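Local coordinates for protein inositol monophosphatase (Zymomonas mobilis, PDB 4N81) that probably hydrolyses phosphate monoesters, such as inositol monophosphate, in a magnesium-dependent reaction as a member of the inositol monophosphatase superfamily, at residues A[42-45]-A[46-50]; A[91-95]-A[96-100]; A[134-138]-A[139-143]; A[217-221]-A[222-226]. All coordinates share one frame; numbering follows the deposited sequence.

Contact 1. Residues A[42-45]-A[46-50]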
loop_
_atom_site.group_PDB
_atom_site.type_symbol
_atom_site.label_atom_id
_atom_site.label_comp_id
_atom_site.label_asym_id
_atom_site.label_seq_id
_atom_site.Cartn_x
_atom_site.Cartn_y
_atom_site.Cartn_z
ATOM N N PRO A 42 -9.946 -12.372 12.294
ATOM C CA PRO A 42 -10.425 -12.728 10.944
ATOM C C PRO A 42 -9.326 -13.290 10.036
ATOM O O PRO A 42 -9.614 -14.188 9.213
ATOM C CB PRO A 42 -10.909 -11.380 10.367
ATOM C CG PRO A 42 -11.230 -10.538 11.569
ATOM C CD PRO A 42 -10.235 -10.966 12.649
ATOM N N VAL A 43 -8.090 -12.793 10.171
ATOM C CA VAL A 43 -7.021 -13.256 9.270
ATOM C C VAL A 43 -6.735 -14.748 9.503
ATOM O O VAL A 43 -6.498 -15.526 8.569
ATOM C CB VAL A 43 -5.725 -12.393 9.425
ATOM C CG1 VAL A 43 -5.010 -12.694 10.774
ATOM C CG2 VAL A 43 -4.775 -12.614 8.212
ATOM N N THR A 44 -6.788 -15.168 10.758
ATOM C CA THR A 44 -6.542 -16.553 11.076
ATOM C C THR A 44 -7.667 -17.444 10.551
ATOM O O THR A 44 -7.403 -18.530 9.973
ATOM C CB THR A 44 -6.385 -16.715 12.630
ATOM O OG1 THR A 44 -5.201 -15.999 13.032
ATOM C CG2 THR A 44 -6.246 -18.158 12.980
ATOM N N LYS A 45 -8.918 -16.983 10.687
ATOM C CA LYS A 45 -10.014 -17.771 10.138
ATOM C C LYS A 45 -9.913 -17.906 8.618
ATOM O O LYS A 45 -10.109 -18.990 8.072
ATOM C CB LYS A 45 -11.380 -17.117 10.444
ATOM C CG LYS A 45 -11.790 -17.086 11.906
ATOM C CD LYS A 45 -13.288 -16.825 12.041
ATOM C CE LYS A 45 -13.711 -16.686 13.521
ATOM N NZ LYS A 45 -13.068 -15.423 14.061
ATOM N N ALA A 46 -9.545 -16.805 7.953
ATOM C CA ALA A 46 -9.470 -16.754 6.503
ATOM C C ALA A 46 -8.348 -17.663 6.009
ATOM O O ALA A 46 -8.528 -18.445 5.090
ATOM C CB ALA A 46 -9.187 -15.293 6.051
ATOM N N ASP A 47 -7.183 -17.533 6.638
ATOM C CA ASP A 47 -6.011 -18.321 6.258
ATOM C C ASP A 47 -6.271 -19.798 6.457
ATOM O O ASP A 47 -6.034 -20.618 5.542
ATOM C CB ASP A 47 -4.792 -17.855 7.095
ATOM C CG ASP A 47 -3.635 -18.830 7.021
ATOM O OD1 ASP A 47 -3.345 -19.501 8.039
ATOM O OD2 ASP A 47 -3.071 -18.987 5.935
ATOM N N ARG A 48 -6.805 -20.169 7.616
ATOM C CA ARG A 48 -7.061 -21.588 7.845
ATOM C C ARG A 48 -8.127 -22.144 6.923
ATOM O O ARG A 48 -7.999 -23.276 6.414
ATOM C CB ARG A 48 -7.540 -21.871 9.287
ATOM C CG ARG A 48 -6.582 -21.530 10.450
ATOM C CD ARG A 48 -7.155 -22.029 11.821
ATOM N NE ARG A 48 -7.628 -23.422 11.779
ATOM C CZ ARG A 48 -8.441 -23.984 12.682
ATOM N NH1 ARG A 48 -8.890 -23.271 13.711
ATOM N NH2 ARG A 48 -8.818 -25.258 12.558
ATOM N N GLY A 49 -9.212 -21.400 6.721
ATOM C CA GLY A 49 -10.263 -21.978 5.886
ATOM C C GLY A 49 -9.793 -22.107 4.425
ATOM O O GLY A 49 -10.102 -23.117 3.738
ATOM N N ALA A 50 -9.015 -21.123 3.960
ATOM C CA ALA A 50 -8.528 -21.197 2.567
ATOM C C ALA A 50 -7.518 -22.329 2.393
ATOM O O ALA A 50 -7.560 -23.088 1.417
ATOM C CB ALA A 50 -7.900 -19.856 2.138
#

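Contact 2. Residues A[91-95]-A[96-100]. With SO4 (sulfate ion), chain B.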
loop_
_atom_site.group_PDB
_atom_site.type_symbol
_atom_site.label_atom_id
_atom_site.label_comp_id
_atom_site.label_asym_id
_atom_site.label_seq_id
_atom_site.Cartn_x
_atom_site.Cartn_y
_atom_site.Cartn_z
ATOM N N THR A 91 0.121 -10.775 5.601
ATOM C CA THR A 91 -0.809 -10.938 6.706
ATOM C C THR A 91 -0.958 -9.586 7.471
ATOM O O THR A 91 -2.052 -9.166 7.827
ATOM C CB THR A 91 -0.120 -11.896 7.779
ATOM O OG1 THR A 91 0.129 -13.169 7.180
ATOM C CG2 THR A 91 -1.054 -12.106 8.950
ATOM N N ARG A 92 0.142 -8.903 7.737
ATOM C CA ARG A 92 -0.030 -7.633 8.479
ATOM C C ARG A 92 -0.813 -6.559 7.696
ATOM O O ARG A 92 -1.647 -5.833 8.287
ATOM C CB ARG A 92 1.364 -7.117 8.899
ATOM C CG ARG A 92 2.062 -8.154 9.807
ATOM C CD ARG A 92 2.980 -7.567 10.866
ATOM N NE ARG A 92 4.277 -7.133 10.357
ATOM C CZ ARG A 92 4.534 -5.920 9.868
ATOM N NH1 ARG A 92 3.569 -5.006 9.730
ATOM N NH2 ARG A 92 5.760 -5.625 9.446
ATOM N N ALA A 93 -0.628 -6.520 6.381
ATOM C CA ALA A 93 -1.402 -5.612 5.560
ATOM C C ALA A 93 -2.862 -5.998 5.589
ATOM O O ALA A 93 -3.741 -5.137 5.643
ATOM C CB ALA A 93 -0.920 -5.631 4.060
ATOM N N PHE A 94 -3.139 -7.290 5.556
ATOM C CA PHE A 94 -4.547 -7.714 5.622
ATOM C C PHE A 94 -5.163 -7.292 6.956
ATOM O O PHE A 94 -6.316 -6.786 7.022
ATOM C CB PHE A 94 -4.630 -9.270 5.520
ATOM C CG PHE A 94 -6.046 -9.802 5.596
ATOM C CD1 PHE A 94 -6.667 -9.965 6.844
ATOM C CD2 PHE A 94 -6.741 -10.126 4.457
ATOM C CE1 PHE A 94 -7.962 -10.444 6.957
ATOM C CE2 PHE A 94 -8.062 -10.627 4.539
ATOM C CZ PHE A 94 -8.666 -10.791 5.788
ATOM N N ILE A 95 -4.380 -7.440 8.013
ATOM C CA ILE A 95 -4.880 -7.110 9.358
ATOM C C ILE A 95 -5.183 -5.615 9.426
ATOM O O ILE A 95 -6.181 -5.179 10.045
ATOM C CB ILE A 95 -3.830 -7.489 10.419
ATOM C CG1 ILE A 95 -3.876 -9.011 10.658
ATOM C CG2 ILE A 95 -4.073 -6.766 11.781
ATOM C CD1 ILE A 95 -2.620 -9.532 11.386
ATOM N N GLY A 96 -4.400 -4.855 8.669
ATOM C CA GLY A 96 -4.594 -3.402 8.601
ATOM C C GLY A 96 -5.642 -2.953 7.582
ATOM O O GLY A 96 -5.836 -1.745 7.356
ATOM N N GLY A 97 -6.331 -3.907 6.954
ATOM C CA GLY A 97 -7.405 -3.514 6.049
ATOM C C GLY A 97 -6.912 -3.051 4.686
ATOM O O GLY A 97 -7.625 -2.342 3.963
ATOM N N ARG A 98 -5.656 -3.380 4.350
ATOM C CA ARG A 98 -5.094 -3.030 3.040
ATOM C C ARG A 98 -5.217 -4.117 2.015
ATOM O O ARG A 98 -4.928 -5.275 2.308
ATOM C CB ARG A 98 -3.585 -2.759 3.162
ATOM C CG ARG A 98 -3.274 -1.591 4.178
ATOM C CD ARG A 98 -1.731 -1.477 4.292
ATOM N NE ARG A 98 -1.337 -0.201 4.938
ATOM C CZ ARG A 98 -0.116 0.316 4.776
ATOM N NH1 ARG A 98 0.780 -0.332 4.014
ATOM N NH2 ARG A 98 0.197 1.462 5.370
ATOM N N ALA A 99 -5.557 -3.739 0.784
ATOM C CA ALA A 99 -5.731 -4.769 -0.262
ATOM C C ALA A 99 -4.437 -4.936 -1.069
ATOM O O ALA A 99 -4.464 -5.074 -2.307
ATOM C CB ALA A 99 -6.887 -4.381 -1.187
ATOM N N SER A 100 -3.304 -4.891 -0.391
ATOM C CA SER A 100 -2.044 -5.285 -1.052
ATOM C C SER A 100 -1.694 -6.753 -0.828
ATOM O O SER A 100 -0.698 -7.227 -1.372
ATOM C CB SER A 100 -0.890 -4.430 -0.508
ATOM O OG SER A 100 -0.830 -4.594 0.926
HETATM S S SO4 B . 3.120 -13.437 5.740
HETATM O O1 SO4 B . 2.261 -13.929 6.864
HETATM O O2 SO4 B . 4.543 -13.586 6.156
HETATM O O3 SO4 B . 2.961 -14.302 4.580
HETATM O O4 SO4 B . 2.837 -11.981 5.418
#

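Contact 3. Residues A[134-138]-A[139-143]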
loop_
_atom_site.group_PDB
_atom_site.type_symbol
_atom_site.label_atom_id
_atom_site.label_comp_id
_atom_site.label_asym_id
_atom_site.label_seq_id
_atom_site.Cartn_x
_atom_site.Cartn_y
_atom_site.Cartn_z
ATOM N N PRO A 134 5.161 -16.636 -21.360
ATOM C CA PRO A 134 5.187 -15.257 -20.822
ATOM C C PRO A 134 4.183 -15.096 -19.684
ATOM O O PRO A 134 3.090 -15.678 -19.680
ATOM C CB PRO A 134 4.767 -14.378 -22.024
ATOM C CG PRO A 134 4.431 -15.318 -23.126
ATOM C CD PRO A 134 4.947 -16.691 -22.813
ATOM N N THR A 135 4.569 -14.287 -18.719
ATOM C CA THR A 135 3.733 -13.965 -17.580
ATOM C C THR A 135 2.537 -13.155 -18.043
ATOM O O THR A 135 2.681 -12.323 -18.951
ATOM C CB THR A 135 4.559 -13.195 -16.581
ATOM O OG1 THR A 135 5.513 -14.100 -16.032
ATOM C CG2 THR A 135 3.724 -12.594 -15.434
ATOM N N SER A 136 1.401 -13.392 -17.427
ATOM C CA SER A 136 0.173 -12.690 -17.733
ATOM C C SER A 136 -0.450 -12.018 -16.495
ATOM O O SER A 136 -0.317 -12.521 -15.442
ATOM C CB SER A 136 -0.838 -13.653 -18.317
ATOM O OG SER A 136 -0.532 -14.027 -19.652
ATOM N N PHE A 137 -1.120 -10.901 -16.705
ATOM C CA PHE A 137 -1.828 -10.254 -15.626
ATOM C C PHE A 137 -3.266 -10.087 -16.123
ATOM O O PHE A 137 -3.479 -9.434 -17.137
ATOM C CB PHE A 137 -1.234 -8.900 -15.350
ATOM C CG PHE A 137 -2.002 -8.104 -14.279
ATOM C CD1 PHE A 137 -2.891 -7.102 -14.639
ATOM C CD2 PHE A 137 -1.796 -8.368 -12.920
ATOM C CE1 PHE A 137 -3.582 -6.328 -13.638
ATOM C CE2 PHE A 137 -2.491 -7.658 -11.931
ATOM C CZ PHE A 137 -3.383 -6.634 -12.283
ATOM N N ASN A 138 -4.237 -10.686 -15.424
ATOM C CA ASN A 138 -5.657 -10.666 -15.876
ATOM C C ASN A 138 -5.742 -11.054 -17.343
ATOM O O ASN A 138 -6.493 -10.473 -18.137
ATOM C CB ASN A 138 -6.371 -9.345 -15.552
ATOM C CG ASN A 138 -6.582 -9.181 -14.065
ATOM O OD1 ASN A 138 -6.364 -10.128 -13.324
ATOM N ND2 ASN A 138 -7.048 -8.015 -13.619
ATOM N N GLY A 139 -4.953 -12.062 -17.685
ATOM C CA GLY A 139 -5.010 -12.687 -18.991
ATOM C C GLY A 139 -4.195 -12.012 -20.073
ATOM O O GLY A 139 -4.143 -12.537 -21.188
ATOM N N GLU A 140 -3.514 -10.902 -19.768
ATOM C CA GLU A 140 -2.684 -10.225 -20.779
ATOM C C GLU A 140 -1.179 -10.377 -20.541
ATOM O O GLU A 140 -0.748 -10.285 -19.416
ATOM C CB GLU A 140 -3.029 -8.726 -20.809
ATOM C CG GLU A 140 -4.485 -8.449 -21.241
ATOM C CD GLU A 140 -4.722 -8.784 -22.710
ATOM O OE1 GLU A 140 -5.746 -9.439 -23.037
ATOM O OE2 GLU A 140 -3.880 -8.398 -23.550
ATOM N N VAL A 141 -0.383 -10.537 -21.601
ATOM C CA VAL A 141 1.073 -10.656 -21.429
ATOM C C VAL A 141 1.610 -9.340 -20.875
ATOM O O VAL A 141 1.168 -8.270 -21.309
ATOM C CB VAL A 141 1.780 -10.971 -22.741
ATOM C CG1 VAL A 141 3.326 -10.950 -22.545
ATOM C CG2 VAL A 141 1.338 -12.342 -23.217
ATOM N N ILE A 142 2.579 -9.410 -19.962
ATOM C CA ILE A 142 3.131 -8.204 -19.370
ATOM C C ILE A 142 4.650 -8.251 -19.390
ATOM O O ILE A 142 5.246 -9.328 -19.553
ATOM C CB ILE A 142 2.641 -8.011 -17.900
ATOM C CG1 ILE A 142 3.067 -9.213 -17.040
ATOM C CG2 ILE A 142 1.073 -7.740 -17.885
ATOM C CD1 ILE A 142 2.928 -8.899 -15.467
ATOM N N HIS A 143 5.263 -7.070 -19.234
ATOM C CA HIS A 143 6.693 -6.930 -19.371
ATOM C C HIS A 143 7.246 -6.017 -18.266
ATOM O O HIS A 143 6.708 -4.938 -18.023
ATOM C CB HIS A 143 7.000 -6.248 -20.728
ATOM C CG HIS A 143 6.589 -7.077 -21.908
ATOM N ND1 HIS A 143 5.374 -6.922 -22.545
ATOM C CD2 HIS A 143 7.223 -8.090 -22.544
ATOM C CE1 HIS A 143 5.284 -7.798 -23.531
ATOM N NE2 HIS A 143 6.395 -8.513 -23.557
#

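Contact 4. Residues A[217-221]-A[222-226]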
loop_
_atom_site.group_PDB
_atom_site.type_symbol
_atom_site.label_atom_id
_atom_site.label_comp_id
_atom_site.label_asym_id
_atom_site.label_seq_id
_atom_site.Cartn_x
_atom_site.Cartn_y
_atom_site.Cartn_z
ATOM N N ILE A 217 6.755 -15.676 -12.078
ATOM C CA ILE A 217 6.000 -14.497 -12.525
ATOM C C ILE A 217 6.972 -13.387 -12.921
ATOM O O ILE A 217 6.916 -12.879 -14.043
ATOM C CB ILE A 217 5.062 -14.009 -11.384
ATOM C CG1 ILE A 217 3.941 -15.056 -11.208
ATOM C CG2 ILE A 217 4.540 -12.547 -11.612
ATOM C CD1 ILE A 217 3.082 -14.766 -9.922
ATOM N N VAL A 218 7.931 -13.116 -12.049
ATOM C CA VAL A 218 8.915 -12.079 -12.344
ATOM C C VAL A 218 9.779 -12.468 -13.553
ATOM O O VAL A 218 9.996 -11.641 -14.465
ATOM C CB VAL A 218 9.823 -11.834 -11.129
ATOM C CG1 VAL A 218 11.032 -10.937 -11.528
ATOM C CG2 VAL A 218 9.006 -11.111 -9.988
ATOM N N GLU A 219 10.245 -13.716 -13.572
ATOM C CA GLU A 219 11.148 -14.142 -14.626
ATOM C C GLU A 219 10.432 -14.216 -15.959
ATOM O O GLU A 219 11.011 -13.821 -16.957
ATOM C CB GLU A 219 11.961 -15.428 -14.222
ATOM C CG GLU A 219 12.881 -15.054 -12.956
ATOM C CD GLU A 219 14.222 -15.827 -12.762
ATOM O OE1 GLU A 219 14.105 -17.040 -13.025
ATOM O OE2 GLU A 219 15.345 -15.225 -12.312
ATOM N N GLY A 220 9.146 -14.615 -15.968
ATOM C CA GLY A 220 8.424 -14.765 -17.226
ATOM C C GLY A 220 7.952 -13.410 -17.706
ATOM O O GLY A 220 7.449 -13.298 -18.849
ATOM N N ALA A 221 8.064 -12.392 -16.838
ATOM C CA ALA A 221 7.847 -10.988 -17.283
ATOM C C ALA A 221 9.118 -10.351 -17.866
ATOM O O ALA A 221 9.087 -9.248 -18.374
ATOM C CB ALA A 221 7.245 -10.100 -16.145
ATOM N N GLY A 222 10.235 -11.065 -17.817
ATOM C CA GLY A 222 11.468 -10.489 -18.333
ATOM C C GLY A 222 12.426 -10.042 -17.224
ATOM O O GLY A 222 13.549 -9.576 -17.509
ATOM N N GLY A 223 12.005 -10.188 -15.969
ATOM C CA GLY A 223 12.866 -9.785 -14.849
ATOM C C GLY A 223 13.801 -10.879 -14.354
ATOM O O GLY A 223 13.979 -11.927 -14.982
ATOM N N ILE A 224 14.442 -10.618 -13.222
ATOM C CA ILE A 224 15.356 -11.609 -12.687
ATOM C C ILE A 224 15.106 -11.603 -11.174
ATOM O O ILE A 224 14.872 -10.562 -10.577
ATOM C CB ILE A 224 16.835 -11.266 -13.021
ATOM C CG1 ILE A 224 17.816 -12.251 -12.358
ATOM C CG2 ILE A 224 17.223 -9.839 -12.583
ATOM C CD1 ILE A 224 19.242 -12.138 -13.090
ATOM N N MET A 225 15.146 -12.786 -10.565
ATOM C CA MET A 225 14.903 -12.874 -9.148
ATOM C C MET A 225 15.816 -13.960 -8.591
ATOM O O MET A 225 15.779 -15.107 -9.044
ATOM C CB MET A 225 13.419 -13.167 -8.892
ATOM C CG MET A 225 13.067 -13.088 -7.426
ATOM S SD MET A 225 11.251 -13.052 -7.249
ATOM C CE MET A 225 11.241 -13.272 -5.494
ATOM N N ARG A 226 16.691 -13.550 -7.658
ATOM C CA ARG A 226 17.735 -14.413 -7.152
ATOM C C ARG A 226 17.929 -14.173 -5.651
ATOM O O ARG A 226 17.308 -13.286 -5.078
ATOM C CB ARG A 226 19.077 -14.034 -7.822
ATOM C CG ARG A 226 19.092 -14.089 -9.374
ATOM C CD ARG A 226 19.223 -15.536 -9.805
ATOM N NE ARG A 226 18.902 -15.709 -11.210
ATOM C CZ ARG A 226 19.749 -15.489 -12.208
ATOM N NH1 ARG A 226 21.007 -15.086 -11.966
ATOM N NH2 ARG A 226 19.328 -15.686 -13.461
HETATM O O HOH W 1 13.819 -13.099 -17.506
#

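Contact 1. Residues A[42-45]-A[46-50]
Ala-46 N bonds to Pro-42 O one turn back, at 2.9 Å, in the first turns of helix 42-61. The methyl leans on the same carbonyl, with Ala-46 CB 3.4 Å from Pro-42 O, and also lies against Val-43 O. Three more i to i+4 bonds carry the helix forward: Asp-47 N to Val-43 O, Arg-48 N to Thr-44 O, and Gly-49 N to Lys-45 O. All four are nearly uniform at about 2.9 Å, as in a regular alpha helix. Thr-44 and Arg-48 make the side-chain contact one turn apart. Thr-44 CG2 stands anti to the backbone N (chi1 of the hydroxyl branch -65°), which turns this methyl along the helix toward Arg-48, where it meets CD at 4.1 Å. The same arginine drapes its first methylenes over the Thr-44 carbonyl, CG coming within 3.1 Å of Thr-44 O, before a bend at chi3 leads the guanidinium away. The Thr-44 hydroxyl serves the preceding loop instead, hydrogen-bonded to Asp-39 and Ser-41. Lys-45 gives its carbonyl to Gly-49; with CG anti to the carbonyl carbon (chi1 -67°), its side chain runs out extended on the exposed flank until a bend at chi4. Around this helix start, Lys-45 and Ala-46 pack on Phe-27, Ala-46 and Val-43 on Ile-88 of strand 88-89, a predicted magnesium-site residue, Val-43 on helix 91-95, and Ala-50 on Ala-20 and Ile-24 of helix 7-24.

Contact 2. Residues A[91-95]-A[96-100]
A Schellman motif ends the short helix 91-95, with Arg-98 and Gly-97 sending their backbone N-H groups back to Ala-93 and Phe-94. The wider bond runs from Arg-98 N to Ala-93 O at 2.9 Å. Within it, Gly-97 N reaches Phe-94 O, also at 2.9 Å, but from above the carbonyl plane, 66° out of it, so the bond does not use a lone pair. Gly-97 suits this position: at its positive phi of 79°, a CB would be jammed against the carbonyl oxygen of Gly-96. Gly-96 N still keeps a helical bond to Arg-92 O. The Ala-93 methyl faces the returning chain. It meets Ser-100 OG at 3.3 Å and Arg-98 CB at 4.0 Å, the serine hydroxyl being brought there by a chi1 of 57°, between the backbone N and carbonyl carbon. At its other end the helix starts on the threonine that closes the Asp-Pro-Ile-Asp-Gly-Thr sequence of the family, and here the N-terminal amides hold a sulfate ion, probably from the crystallisation liquor: Thr-91 N donates to its O4 at 3.0 Å, and Gly-90 N also binds it. The sulfate is consistent with a place for a substrate phosphate beside the predicted magnesium site. Both arginines reach the second subunit. Arg-92 forms a salt bridge with Asp-180 of that subunit, and the extended Arg-98 chain carries its guanidinium to Leu-183 O and Asn-189 of the same neighbour.

Contact 3. Residues A[134-138]-A[139-143]
Strands 133-137 and 140-141 form a tight antiparallel hairpin at the surface, closed by a type I' turn from Phe-137 to Glu-140. These two residues are the hydrogen-bonded pair, Phe-137 N giving to Glu-140 O at 2.8 Å and Glu-140 N returning to Phe-137 O at 3.0 Å. Asn-138 and Gly-139 turn the corner, both with positive phi. Beyond the non-hydrogen-bonded pair Ser-136 and Val-141, Ile-142 N donates to Thr-135 O at 3.1 Å. Ile-142 packs on the face that carries Phe-137: with CG1 between the backbone N and carbonyl carbon (chi1 60°), CG2 is directed at Phe-137 CB, 3.6 Å away, while CD1 touches Thr-135 CG2 at 3.8 Å, the two side chains meeting at a slant. With an alanine here, a gap would probably open between the Thr-135 methyl and Phe-137 CB. Along the flank, Pro-134 CB touches Val-141 CG1. Strand 140-141 ends its sheet in this chain. At its other edge strand 133-137 pairs with strand 125-130, whose Trp-127 meets the Phe-137 ring edge-to-face and touches Ile-142; the Asn-138 amide group bonds the backbone, OD1 to Arg-126 N and ND2 to Gln-124 O, and Leu-195 after helix 187-194 packs on Phe-137 and Ile-142.

Contact 4. Residues A[217-221]-A[222-226]
Glu-219 OE2 takes the Met-225 N-H at 3.0 Å and 168° at the hydrogen and, roughly at right angles to it, faces Arg-226 NE in a long salt bridge of 3.8 Å. The amide comes in on the anti side of the carboxylate, 25° out of its plane. These bonds span a Schellman motif that ends helix 214-220 and leads the chain into strand 224-226. In the motif Gly-223 N reaches Val-218 O and Gly-222 N reaches Glu-219 O. At Gly-222 (phi 105°) a CB would run into the carbonyl oxygen of Ala-221, and at Gly-223 a CB would collide with Val-218 CG1. One water adds a further tie, donating to Glu-219 O at 3.0 Å and to Gly-223 O at 2.8 Å. Ile-224 and Arg-226 pair through their backbones with strand 241-244, whereas the amide of Met-225 between them turns to the glutamate. Replacing Glu-219 by an alanine would probably leave Met-225 N without this acceptor and take from Arg-226 the long salt bridge to this carboxylate. On the buried side, Val-218 CG2 and Met-225 SD meet at 4.0 Å, the two side chains crossing at about a right angle. Arg-226, bent at chi2, carries its guanidinium under Ile-224, whose CD1 sits 3.4 Å above the centre of one face.

Overall arrangement
The four contacts form two touching pairs. Contacts 1 and 2 join through Val-43: its CG2 meets Phe-94 CD1 at 3.5 Å, and its CG1 meets Ile-95 CG1 at 3.9 Å. Both flank the predicted magnesium site, near Ile-88, and contact 2 holds the sulfate. Contacts 3 and 4 are joined by Thr-135, whose OG1 lies 2.7 Å from Ile-217 O, probably a hydrogen bond, so that the hairpin rests on the end of helix 214-220. Between the pairs, the nearest atoms of contacts 2 and 3 are about 10 Å apart without touching, and the centres of contacts 2 and 4 about 25 Å. The side chain of Met-225 nevertheless lies about 8 Å from that of Asp-210, a predicted metal ligand.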